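Local coordinates for protein epidermin leader peptide processing serine protease EpiP (PDB 3QFH) that probably cleaves the leader peptide from the precursor of the lantibiotic epidermin, as a serine endopeptidase of the subtilisin-like family, at residues His137-Ser145 against Ser182-Leu191; Ser272-Asn280 against Asp305-Val316. All coordinates share one frame; numbering follows the deposited sequence. Where two conformers were deposited one is given.

Interaction 1: His137-Ser145 against Ser182-Leu191; sequences HDDLKNNFS and SGQTSANGKL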
ATOM      1  N   HIS A 137      13.768 -14.523   6.294  1.00 28.30           N
ATOM      2  CA  HIS A 137      12.981 -15.602   5.719  1.00 27.32           C
ATOM      3  C   HIS A 137      13.793 -16.129   4.545  1.00 27.93           C
ATOM      4  O   HIS A 137      14.279 -15.329   3.749  1.00 25.97           O
ATOM      5  CB  HIS A 137      11.643 -15.085   5.211  1.00 25.68           C
ATOM      6  CG  HIS A 137      10.677 -16.167   4.868  1.00 27.25           C
ATOM      7  ND1 HIS A 137      10.859 -17.021   3.804  1.00 25.84           N
ATOM      8  CD2 HIS A 137       9.496 -16.511   5.430  1.00 24.08           C
ATOM      9  CE1 HIS A 137       9.847 -17.868   3.747  1.00 25.04           C
ATOM     10  NE2 HIS A 137       9.010 -17.584   4.730  1.00 25.52           N
ATOM     11  N   ASP A 138      13.933 -17.455   4.434  1.00 28.31           N
ATOM     12  CA  ASP A 138      14.729 -18.078   3.353  1.00 30.25           C
ATOM     13  C   ASP A 138      14.334 -17.637   1.924  1.00 29.17           C
ATOM     14  O   ASP A 138      15.191 -17.508   1.063  1.00 30.01           O
ATOM     15  CB  ASP A 138      14.659 -19.609   3.433  1.00 31.86           C
ATOM     16  CG  ASP A 138      15.434 -20.188   4.620  1.00 37.29           C
ATOM     17  OD1 ASP A 138      16.200 -19.457   5.286  1.00 45.26           O
ATOM     18  OD2 ASP A 138      15.281 -21.404   4.877  1.00 46.49           O
ATOM     19  N   ASP A 139      13.051 -17.411   1.679  1.00 27.31           N
ATOM     20  CA  ASP A 139      12.593 -16.961   0.362  1.00 27.34           C
ATOM     21  C   ASP A 139      12.733 -15.453   0.126  1.00 26.04           C
ATOM     22  O   ASP A 139      12.590 -14.993  -1.001  1.00 26.96           O
ATOM     23  CB  ASP A 139      11.138 -17.361   0.134  1.00 25.65           C
ATOM     24  CG  ASP A 139      10.945 -18.848   0.106  1.00 27.75           C
ATOM     25  OD1 ASP A 139      11.945 -19.604   0.199  1.00 29.67           O
ATOM     26  OD2 ASP A 139       9.790 -19.281  -0.041  1.00 33.95           O
ATOM     27  N   LEU A 140      13.036 -14.687   1.162  1.00 25.47           N
ATOM     28  CA  LEU A 140      13.115 -13.224   1.010  1.00 25.53           C
ATOM     29  C   LEU A 140      14.478 -12.625   1.261  1.00 25.42           C
ATOM     30  O   LEU A 140      14.707 -11.498   0.867  1.00 26.67           O
ATOM     31  CB  LEU A 140      12.177 -12.542   2.009  1.00 24.24           C
ATOM     32  CG  LEU A 140      10.702 -12.935   1.996  1.00 24.13           C
ATOM     33  CD1 LEU A 140      10.002 -12.248   3.167  1.00 22.40           C
ATOM     34  CD2 LEU A 140      10.081 -12.547   0.667  1.00 20.29           C
ATOM     35  N   LYS A 141      15.374 -13.347   1.926  1.00 26.41           N
ATOM     36  CA  LYS A 141      16.637 -12.742   2.345  1.00 27.43           C
ATOM     37  C   LYS A 141      17.507 -12.234   1.200  1.00 28.89           C
ATOM     38  O   LYS A 141      18.171 -11.212   1.350  1.00 29.38           O
ATOM     39  CB  LYS A 141      17.429 -13.683   3.268  1.00 29.54           C
ATOM     40  CG  LYS A 141      17.868 -15.014   2.626  1.00 31.77           C
ATOM     41  CD  LYS A 141      18.467 -15.971   3.669  1.00 34.85           C
ATOM     42  CE  LYS A 141      18.876 -17.314   3.040  1.00 39.60           C
ATOM     43  NZ  LYS A 141      19.518 -18.234   4.041  1.00 43.65           N
ATOM     44  N   ASN A 142      17.517 -12.912   0.056  1.00 29.01           N
ATOM     45  CA  ASN A 142      18.374 -12.439  -1.023  1.00 29.61           C
ATOM     46  C   ASN A 142      17.874 -11.137  -1.661  1.00 28.60           C
ATOM     47  O   ASN A 142      18.674 -10.339  -2.155  1.00 30.91           O
ATOM     48  CB  ASN A 142      18.578 -13.511  -2.092  1.00 29.87           C
ATOM     49  CG  ASN A 142      19.715 -13.159  -3.044  1.00 36.51           C
ATOM     50  OD1 ASN A 142      19.547 -13.142  -4.263  1.00 42.03           O
ATOM     51  ND2 ASN A 142      20.861 -12.799  -2.478  1.00 41.85           N
ATOM     52  N   ASN A 143      16.563 -10.910  -1.631  1.00 27.23           N
ATOM     53  CA  ASN A 143      15.974  -9.717  -2.236  1.00 26.48           C
ATOM     54  C   ASN A 143      15.810  -8.530  -1.281  1.00 26.98           C
ATOM     55  O   ASN A 143      15.606  -7.391  -1.712  1.00 26.27           O
ATOM     56  CB  ASN A 143      14.663 -10.103  -2.942  1.00 25.16           C
ATOM     57  CG  ASN A 143      14.923 -10.962  -4.200  1.00 28.20           C
ATOM     58  OD1 ASN A 143      16.049 -10.975  -4.733  1.00 28.96           O
ATOM     59  ND2 ASN A 143      13.892 -11.641  -4.695  1.00 26.07           N
ATOM     60  N   PHE A 144      15.932  -8.800   0.013  1.00 26.02           N
ATOM     61  CA  PHE A 144      15.819  -7.778   1.027  1.00 27.45           C
ATOM     62  C   PHE A 144      16.919  -6.734   0.889  1.00 28.03           C
ATOM     63  O   PHE A 144      18.080  -7.075   0.860  1.00 27.92           O
ATOM     64  CB  PHE A 144      15.934  -8.395   2.422  1.00 27.67           C
ATOM     65  CG  PHE A 144      15.823  -7.383   3.522  1.00 28.79           C
ATOM     66  CD1 PHE A 144      16.940  -6.981   4.225  1.00 28.70           C
ATOM     67  CD2 PHE A 144      14.592  -6.781   3.795  1.00 29.41           C
ATOM     68  CE1 PHE A 144      16.833  -6.028   5.221  1.00 29.18           C
ATOM     69  CE2 PHE A 144      14.475  -5.824   4.769  1.00 25.54           C
ATOM     70  CZ  PHE A 144      15.607  -5.447   5.494  1.00 29.85           C
ATOM     71  N   SER A 145      16.549  -5.467   0.827  1.00 28.35           N
ATOM     72  CA  SER A 145      17.545  -4.399   0.759  1.00 29.57           C
ATOM     73  C   SER A 145      17.797  -3.805   2.146  1.00 31.81           C
ATOM     74  O   SER A 145      16.847  -3.512   2.893  1.00 30.56           O
ATOM     75  CB  SER A 145      17.091  -3.287  -0.189  1.00 29.04           C
ATOM     76  OG  SER A 145      17.912  -2.136  -0.038  1.00 30.88           O
ATOM     77  N   SER A 182       5.464  -8.984   1.084  1.00 23.65           N
ATOM     78  CA  SER A 182       6.792  -9.071   0.473  1.00 23.13           C
ATOM     79  C   SER A 182       6.988 -10.334  -0.330  1.00 24.01           C
ATOM     80  O   SER A 182       7.711 -10.338  -1.339  1.00 24.67           O
ATOM     81  CB  SER A 182       7.858  -8.988   1.549  1.00 23.92           C
ATOM     82  OG  SER A 182       7.717  -7.777   2.255  1.00 25.15           O
ATOM     83  N   GLY A 183       6.376 -11.419   0.128  1.00 22.72           N
ATOM     84  CA  GLY A 183       6.460 -12.678  -0.590  1.00 24.23           C
ATOM     85  C   GLY A 183       5.823 -12.608  -1.966  1.00 23.95           C
ATOM     86  O   GLY A 183       6.348 -13.203  -2.931  1.00 24.34           O
ATOM     87  N   GLN A 184       4.722 -11.858  -2.082  1.00 23.20           N
ATOM     88  CA  GLN A 184       4.022 -11.725  -3.354  1.00 24.95           C
ATOM     89  C   GLN A 184       4.832 -10.965  -4.404  1.00 25.40           C
ATOM     90  O   GLN A 184       4.721 -11.254  -5.588  1.00 24.45           O
ATOM     91  CB  GLN A 184       2.648 -11.081  -3.176  1.00 25.73           C
ATOM     92  CG  GLN A 184       1.651 -11.973  -2.368  1.00 26.76           C
ATOM     93  CD  GLN A 184       1.415 -13.324  -3.033  1.00 26.41           C
ATOM     94  OE1 GLN A 184       0.704 -13.425  -4.020  1.00 36.22           O
ATOM     95  NE2 GLN A 184       2.001 -14.357  -2.479  1.00 26.41           N
ATOM     96  N   THR A 185       5.663 -10.028  -3.973  1.00 26.34           N
ATOM     97  CA  THR A 185       6.476  -9.275  -4.913  1.00 27.91           C
ATOM     98  C   THR A 185       7.823  -9.928  -5.148  1.00 28.51           C
ATOM     99  O   THR A 185       8.303  -9.966  -6.272  1.00 31.78           O
ATOM    100  CB  THR A 185       6.815  -7.823  -4.412  1.00 27.89           C
ATOM    101  OG1 THR A 185       7.503  -7.878  -3.161  1.00 30.05           O
ATOM    102  CG2 THR A 185       5.601  -6.966  -4.258  1.00 29.16           C
ATOM    103  N   SER A 186       8.418 -10.480  -4.099  1.00 28.64           N
ATOM    104  CA  SER A 186       9.819 -10.852  -4.166  1.00 29.17           C
ATOM    105  C   SER A 186      10.294 -12.248  -3.732  1.00 29.00           C
ATOM    106  O   SER A 186      11.505 -12.490  -3.703  1.00 30.19           O
ATOM    107  CB  SER A 186      10.559  -9.827  -3.292  1.00 30.79           C
ATOM    108  OG  SER A 186      10.182  -8.484  -3.615  1.00 33.58           O
ATOM    109  N   ALA A 187       9.393 -13.149  -3.361  1.00 27.71           N
ATOM    110  CA  ALA A 187       9.829 -14.479  -2.926  1.00 27.38           C
ATOM    111  C   ALA A 187      10.617 -15.147  -4.045  1.00 27.34           C
ATOM    112  O   ALA A 187      10.213 -15.112  -5.200  1.00 27.08           O
ATOM    113  CB  ALA A 187       8.631 -15.360  -2.529  1.00 26.55           C
ATOM    114  N   ASN A 188      11.758 -15.725  -3.700  1.00 26.66           N
ATOM    115  CA  ASN A 188      12.517 -16.497  -4.647  1.00 27.13           C
ATOM    116  C   ASN A 188      13.201 -17.657  -3.902  1.00 27.23           C
ATOM    117  O   ASN A 188      14.356 -17.575  -3.550  1.00 27.26           O
ATOM    118  CB  ASN A 188      13.513 -15.622  -5.402  1.00 27.73           C
ATOM    119  CG  ASN A 188      14.173 -16.362  -6.572  1.00 28.93           C
ATOM    120  OD1 ASN A 188      13.817 -17.483  -6.883  1.00 31.74           O
ATOM    121  ND2 ASN A 188      15.126 -15.727  -7.206  1.00 35.29           N
ATOM    122  N   GLY A 189      12.426 -18.694  -3.610  1.00 27.71           N
ATOM    123  CA  GLY A 189      12.901 -19.906  -2.910  1.00 28.85           C
ATOM    124  C   GLY A 189      11.895 -21.023  -3.174  1.00 29.47           C
ATOM    125  O   GLY A 189      11.710 -21.407  -4.323  1.00 28.28           O
ATOM    126  N   LYS A 190      11.223 -21.519  -2.127  1.00 28.66           N
ATOM    127  CA  LYS A 190      10.199 -22.544  -2.303  1.00 28.90           C
ATOM    128  C   LYS A 190       9.004 -21.867  -2.952  1.00 27.33           C
ATOM    129  O   LYS A 190       8.421 -22.397  -3.891  1.00 27.66           O
ATOM    130  CB  LYS A 190       9.846 -23.214  -0.976  1.00 30.71           C
ATOM    131  CG  LYS A 190      11.045 -23.978  -0.381  1.00 34.48           C
ATOM    132  CD  LYS A 190      10.836 -24.464   1.051  1.00 38.24           C
ATOM    133  CE  LYS A 190       9.968 -25.708   1.126  1.00 42.30           C
ATOM    134  NZ  LYS A 190       8.569 -25.450   0.759  1.00 46.43           N
ATOM    135  N   LEU A 191       8.676 -20.671  -2.465  1.00 26.45           N
ATOM    136  CA  LEU A 191       7.627 -19.849  -3.043  1.00 27.03           C
ATOM    137  C   LEU A 191       8.280 -18.850  -4.035  1.00 26.22           C
ATOM    138  O   LEU A 191       9.416 -18.402  -3.815  1.00 26.30           O
ATOM    139  CB  LEU A 191       6.941 -19.053  -1.945  1.00 27.43           C
ATOM    140  CG  LEU A 191       5.569 -18.511  -2.277  1.00 31.13           C
ATOM    141  CD1 LEU A 191       4.567 -19.650  -2.012  1.00 32.66           C
ATOM    142  CD2 LEU A 191       5.220 -17.289  -1.423  1.00 35.79           C
TER
HETATM  143  O   HOH W   1      16.844 -13.481  -5.357  1.00 27.90           O
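Asp139 is gripped from two directions by the chain that follows helix 177-186. Its carbonyl O takes the N-H of Asn188 at 2.9 Å in a nearly straight bond, on a lone pair in the carbonyl plane, while Ala187 CA lies 3.4 Å from the same oxygen in a CA-H...O contact. Its carboxylate reaches into the turn beyond: Lys190 N bonds OD1 at 3.1 Å and Leu191 N bonds OD2 at 3.0 Å, both from well above the carboxylate plane (44° and 48° out of it). An aspartate suits this place, because two oxygens on a short stem can serve two successive amides; CG, held beside the backbone N (chi1 -64°), brings them there, and OD2 has its strongest partner outside, Tyr376 OH. Gly189, with no side chain, lets its CA come 3.3 Å from OD1. Within the same loop, His137 ND1 accepts the Asp139 N-H in the plane of its ring.

Leu140 fills the apolar side of this tight part, laying CD2 on the last turn of the helix, 3.8 Å from Gly183 CA, with Ser182 O and Ala187 CA also near it. Further along, Asn143 ND2 donates to Ser186 O at 2.7 Å, taking a carbonyl at the helix end, and also to Pro196 O.

The other side is looser. There a water lies among Asn142 OD1, Asn143 OD1 and Asn188 ND2, the last giving it only a weak bond, and the chain of Lys190 leads away from Asp139. The whole joins the loop after strand 126-130 to the C-terminal end of the helix that begins at His177, the probable catalytic histidine, an arrangement that belongs to the subtilisin-like catalytic domain.

Interaction 2: Ser272-Asn280 against Asp305-Val316; sequences SIVVAAAGN and DVPASMDNVVTV
Strands 273-277 and 314-316 run side by side in the same direction, their axes 4.7 Å apart and 26° from parallel, with Val275 beside Val314, Ala276 beside Thr315 and Ala277 beside Val316. The amides alternate as parallel strands require: Val314 N donates to Val274 O (2.9 Å), Ala276 N to Val314 O (2.8 Å), Val316 N to Ala276 O and Ala278 N to Val316 O. Just before the pairing, a water bridges Val274 N and Asn312 O. These are neighbouring strands of the central parallel sheet of the subtilisin-like α/β fold, and helix 382-400 packs on the face that carries Val275 and Ala277.

On that face Val275 CG1, anti to the backbone N (chi1 -175°), meets Val316 CG2 at 3.5 Å, tight for two methyls; Val275 also touches Thr386 and Ser390 of that helix, a place that suits a compact branched side chain. Ala276, on the opposite face, has a methyl small enough for the type I turn Pro307-Met310 to fold over it, with Pro307 CG 4.0 Å from its CB. The cis peptide before Pro307 leads into this turn, and Ala308 CB comes 3.4 Å from Ala277 O. Thr315 OG1 ties the turn to its own strand by donating to Ala308 O at 2.6 Å. Asp305 OD2 receives only a weak bond from Gly279 N, its stronger partner being Tyr335 OH.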
ATOM      1  N   SER A 272       8.327   8.026  -9.290  1.00 28.79           N
ATOM      2  CA  SER A 272       7.932   6.780  -8.660  1.00 30.27           C
ATOM      3  C   SER A 272       6.443   6.621  -8.899  1.00 30.42           C
ATOM      4  O   SER A 272       5.711   7.618  -8.981  1.00 32.06           O
ATOM      5  CB  SER A 272       8.189   6.757  -7.161  1.00 30.09           C
ATOM      6  OG  SER A 272       9.567   6.807  -6.868  1.00 32.71           O
ATOM      7  N   ILE A 273       6.020   5.375  -9.053  1.00 28.41           N
ATOM      8  CA  ILE A 273       4.620   5.028  -9.235  1.00 28.35           C
ATOM      9  C   ILE A 273       4.124   4.511  -7.889  1.00 27.69           C
ATOM     10  O   ILE A 273       4.813   3.701  -7.243  1.00 24.90           O
ATOM     11  CB  ILE A 273       4.461   3.841 -10.258  1.00 28.35           C
ATOM     12  CG1 ILE A 273       5.210   4.119 -11.561  1.00 29.40           C
ATOM     13  CG2 ILE A 273       2.988   3.536 -10.513  1.00 28.60           C
ATOM     14  CD1 ILE A 273       5.250   2.915 -12.507  1.00 27.92           C
ATOM     15  N   VAL A 274       2.927   4.940  -7.489  1.00 27.89           N
ATOM     16  CA  VAL A 274       2.295   4.495  -6.259  1.00 26.42           C
ATOM     17  C   VAL A 274       1.143   3.543  -6.608  1.00 25.63           C
ATOM     18  O   VAL A 274       0.226   3.895  -7.376  1.00 26.75           O
ATOM     19  CB  VAL A 274       1.760   5.694  -5.438  1.00 28.70           C
ATOM     20  CG1 VAL A 274       0.937   5.204  -4.212  1.00 28.82           C
ATOM     21  CG2 VAL A 274       2.901   6.607  -4.983  1.00 27.00           C
ATOM     22  N   VAL A 275       1.208   2.333  -6.061  1.00 24.19           N
ATOM     23  CA  VAL A 275       0.195   1.301  -6.257  1.00 23.69           C
ATOM     24  C   VAL A 275      -0.510   1.073  -4.915  1.00 23.51           C
ATOM     25  O   VAL A 275       0.127   0.747  -3.912  1.00 23.07           O
ATOM     26  CB  VAL A 275       0.836  -0.010  -6.721  1.00 24.47           C
ATOM     27  CG1 VAL A 275      -0.255  -1.076  -7.038  1.00 23.05           C
ATOM     28  CG2 VAL A 275       1.745   0.260  -7.930  1.00 25.25           C
ATOM     29  N   ALA A 276      -1.821   1.195  -4.917  1.00 23.18           N
ATOM     30  CA  ALA A 276      -2.580   1.122  -3.711  1.00 25.03           C
ATOM     31  C   ALA A 276      -3.655   0.046  -3.785  1.00 25.68           C
ATOM     32  O   ALA A 276      -4.270  -0.167  -4.824  1.00 25.15           O
ATOM     33  CB  ALA A 276      -3.239   2.486  -3.461  1.00 25.19           C
ATOM     34  N   ALA A 277      -3.890  -0.594  -2.660  1.00 25.57           N
ATOM     35  CA  ALA A 277      -4.919  -1.615  -2.560  1.00 27.41           C
ATOM     36  C   ALA A 277      -6.288  -0.986  -2.428  1.00 27.36           C
ATOM     37  O   ALA A 277      -6.468  -0.023  -1.687  1.00 29.45           O
ATOM     38  CB  ALA A 277      -4.674  -2.504  -1.341  1.00 24.88           C
ATOM     39  N   ALA A 278      -7.252  -1.552  -3.136  1.00 27.13           N
ATOM     40  CA  ALA A 278      -8.623  -1.157  -2.961  1.00 28.00           C
ATOM     41  C   ALA A 278      -8.987  -1.666  -1.563  1.00 28.17           C
ATOM     42  O   ALA A 278      -8.282  -2.510  -1.005  1.00 24.70           O
ATOM     43  CB  ALA A 278      -9.502  -1.799  -4.005  1.00 27.22           C
ATOM     44  N   GLY A 279     -10.065  -1.144  -0.991  1.00 28.56           N
ATOM     45  CA  GLY A 279     -10.492  -1.568   0.336  1.00 29.23           C
ATOM     46  C   GLY A 279     -11.052  -2.972   0.275  1.00 30.31           C
ATOM     47  O   GLY A 279     -11.320  -3.507  -0.827  1.00 29.37           O
ATOM     48  N   ASN A 280     -11.243  -3.556   1.457  1.00 30.54           N
ATOM     49  CA  ASN A 280     -11.731  -4.903   1.598  1.00 31.11           C
ATOM     50  C   ASN A 280     -13.129  -4.990   2.214  1.00 31.65           C
ATOM     51  O   ASN A 280     -13.410  -5.902   2.952  1.00 31.23           O
ATOM     52  CB  ASN A 280     -10.747  -5.719   2.451  1.00 31.49           C
ATOM     53  CG  ASN A 280      -9.414  -5.930   1.764  1.00 31.87           C
ATOM     54  OD1 ASN A 280      -9.214  -6.935   1.098  1.00 28.17           O
ATOM     55  ND2 ASN A 280      -8.525  -4.958   1.871  1.00 35.94           N
ATOM     56  N   ASP A 305     -12.128   6.559   0.652  1.00 43.10           N
ATOM     57  CA  ASP A 305     -11.254   5.407   0.808  1.00 41.88           C
ATOM     58  C   ASP A 305      -9.894   5.873   0.282  1.00 39.44           C
ATOM     59  O   ASP A 305      -9.758   6.112  -0.906  1.00 38.65           O
ATOM     60  CB  ASP A 305     -11.816   4.235  -0.009  1.00 42.93           C
ATOM     61  CG  ASP A 305     -11.016   2.949   0.145  1.00 44.18           C
ATOM     62  OD1 ASP A 305     -10.124   2.884   1.010  1.00 48.73           O
ATOM     63  OD2 ASP A 305     -11.297   1.986  -0.612  1.00 48.17           O
ATOM     64  N   VAL A 306      -8.902   6.027   1.163  1.00 37.84           N
ATOM     65  CA  VAL A 306      -7.594   6.541   0.755  1.00 35.98           C
ATOM     66  C   VAL A 306      -6.434   5.621   1.163  1.00 35.12           C
ATOM     67  O   VAL A 306      -6.497   4.929   2.170  1.00 35.61           O
ATOM     68  CB  VAL A 306      -7.353   7.965   1.301  1.00 35.70           C
ATOM     69  CG1 VAL A 306      -8.563   8.843   1.022  1.00 39.06           C
ATOM     70  CG2 VAL A 306      -7.041   7.952   2.774  1.00 35.34           C
ATOM     71  N   PRO A 307      -5.355   5.614   0.374  1.00 33.21           N
ATOM     72  CA  PRO A 307      -5.132   6.400  -0.830  1.00 32.66           C
ATOM     73  C   PRO A 307      -5.729   5.819  -2.123  1.00 32.17           C
ATOM     74  O   PRO A 307      -5.503   6.382  -3.192  1.00 31.28           O
ATOM     75  CB  PRO A 307      -3.604   6.424  -0.932  1.00 31.46           C
ATOM     76  CG  PRO A 307      -3.187   5.103  -0.372  1.00 32.96           C
ATOM     77  CD  PRO A 307      -4.185   4.776   0.709  1.00 33.25           C
ATOM     78  N   ALA A 308      -6.505   4.743  -2.028  1.00 31.81           N
ATOM     79  CA  ALA A 308      -7.046   4.087  -3.229  1.00 32.09           C
ATOM     80  C   ALA A 308      -7.825   5.005  -4.164  1.00 32.54           C
ATOM     81  O   ALA A 308      -7.770   4.816  -5.376  1.00 32.39           O
ATOM     82  CB  ALA A 308      -7.916   2.870  -2.850  1.00 31.08           C
ATOM     83  N   SER A 309      -8.557   5.969  -3.617  1.00 31.88           N
ATOM     84  CA  SER A 309      -9.373   6.863  -4.442  1.00 33.68           C
ATOM     85  C   SER A 309      -8.677   8.188  -4.738  1.00 33.11           C
ATOM     86  O   SER A 309      -9.281   9.074  -5.293  1.00 33.70           O
ATOM     87  CB  SER A 309     -10.706   7.161  -3.740  1.00 34.31           C
ATOM     88  OG  SER A 309     -10.470   7.852  -2.515  1.00 38.28           O
ATOM     89  N   MET A 310      -7.413   8.323  -4.366  1.00 32.71           N
ATOM     90  CA  MET A 310      -6.702   9.584  -4.583  1.00 33.26           C
ATOM     91  C   MET A 310      -6.131   9.722  -5.989  1.00 32.12           C
ATOM     92  O   MET A 310      -6.088   8.774  -6.749  1.00 30.91           O
ATOM     93  CB  MET A 310      -5.596   9.758  -3.545  1.00 33.76           C
ATOM     94  CG  MET A 310      -6.096  10.246  -2.172  1.00 34.80           C
ATOM     95  SD  MET A 310      -4.725  10.323  -0.997  1.00 37.33           S
ATOM     96  CE  MET A 310      -5.446  11.266   0.358  1.00 34.99           C
ATOM     97  N   ASP A 311      -5.695  10.925  -6.331  1.00 32.07           N
ATOM     98  CA  ASP A 311      -5.114  11.157  -7.639  1.00 32.19           C
ATOM     99  C   ASP A 311      -3.721  10.544  -7.718  1.00 30.61           C
ATOM    100  O   ASP A 311      -2.988  10.492  -6.716  1.00 28.60           O
ATOM    101  CB  ASP A 311      -5.018  12.661  -7.913  1.00 33.97           C
ATOM    102  CG  ASP A 311      -6.376  13.352  -7.879  1.00 38.47           C
ATOM    103  OD1 ASP A 311      -7.399  12.711  -8.243  1.00 45.86           O
ATOM    104  OD2 ASP A 311      -6.416  14.540  -7.494  1.00 48.43           O
ATOM    105  N   ASN A 312      -3.380  10.079  -8.918  1.00 28.37           N
ATOM    106  CA  ASN A 312      -2.075   9.527  -9.221  1.00 28.62           C
ATOM    107  C   ASN A 312      -1.689   8.225  -8.504  1.00 26.75           C
ATOM    108  O   ASN A 312      -0.552   8.020  -8.121  1.00 26.48           O
ATOM    109  CB  ASN A 312      -1.027  10.602  -9.009  1.00 28.97           C
ATOM    110  CG  ASN A 312      -1.253  11.791  -9.913  1.00 32.58           C
ATOM    111  OD1 ASN A 312      -1.405  11.623 -11.107  1.00 34.26           O
ATOM    112  ND2 ASN A 312      -1.264  12.998  -9.345  1.00 31.33           N
ATOM    113  N   VAL A 313      -2.660   7.352  -8.322  0.60 27.79           N
ATOM    114  CA  VAL A 313      -2.405   6.047  -7.730  0.60 26.76           C
ATOM    115  C   VAL A 313      -2.961   4.992  -8.672  0.60 26.22           C
ATOM    116  O   VAL A 313      -3.957   5.217  -9.353  0.60 25.43           O
ATOM    117  CB  VAL A 313      -3.086   5.881  -6.359  0.60 27.24           C
ATOM    118  CG1 VAL A 313      -2.656   6.991  -5.393  0.60 28.02           C
ATOM    119  CG2 VAL A 313      -4.579   5.879  -6.511  0.60 29.13           C
ATOM    120  N   VAL A 314      -2.293   3.848  -8.719  1.00 25.51           N
ATOM    121  CA  VAL A 314      -2.770   2.699  -9.478  1.00 24.63           C
ATOM    122  C   VAL A 314      -3.575   1.909  -8.401  1.00 25.39           C
ATOM    123  O   VAL A 314      -2.988   1.420  -7.431  1.00 23.28           O
ATOM    124  CB  VAL A 314      -1.628   1.855 -10.020  1.00 24.81           C
ATOM    125  CG1 VAL A 314      -2.169   0.529 -10.601  1.00 25.16           C
ATOM    126  CG2 VAL A 314      -0.849   2.639 -11.058  1.00 20.85           C
ATOM    127  N   THR A 315      -4.899   1.811  -8.565  1.00 24.62           N
ATOM    128  CA  THR A 315      -5.779   1.155  -7.593  1.00 24.20           C
ATOM    129  C   THR A 315      -6.049  -0.266  -8.026  1.00 24.53           C
ATOM    130  O   THR A 315      -6.598  -0.497  -9.113  1.00 22.85           O
ATOM    131  CB  THR A 315      -7.122   1.878  -7.497  1.00 25.64           C
ATOM    132  OG1 THR A 315      -6.890   3.254  -7.259  1.00 26.47           O
ATOM    133  CG2 THR A 315      -8.011   1.300  -6.369  1.00 23.55           C
ATOM    134  N   VAL A 316      -5.715  -1.212  -7.151  1.00 22.75           N
ATOM    135  CA  VAL A 316      -5.792  -2.622  -7.494  1.00 21.46           C
ATOM    136  C   VAL A 316      -6.911  -3.322  -6.744  1.00 22.90           C
ATOM    137  O   VAL A 316      -6.940  -3.316  -5.515  1.00 23.58           O
ATOM    138  CB  VAL A 316      -4.456  -3.318  -7.168  1.00 19.95           C
ATOM    139  CG1 VAL A 316      -4.466  -4.771  -7.570  1.00 17.92           C
ATOM    140  CG2 VAL A 316      -3.278  -2.550  -7.840  1.00 20.01           C
TER
HETATM  141  O   HOH W   2       0.845   6.044  -9.522  1.00 22.48           O

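Both contacts lie within the subtilase family region but do not touch: their centres are 24 Å apart and their nearest atoms about 9 Å. Interaction 2 is the more central, about 7 Å from the centre of the chain against 18 Å for interaction 1. They approach the probable Ser383-His177-Asp130 triad through different elements. Interaction 1 involves the helix that starts at His177 and the loop following the strand that ends at Asp130, whereas 272-280 is linked to the start of the helix bearing Ser383, Ala278 O and Asn280 OD1 both bonding Thr382. Ser182 and Ala277 have side chains near the triad residues without touching them.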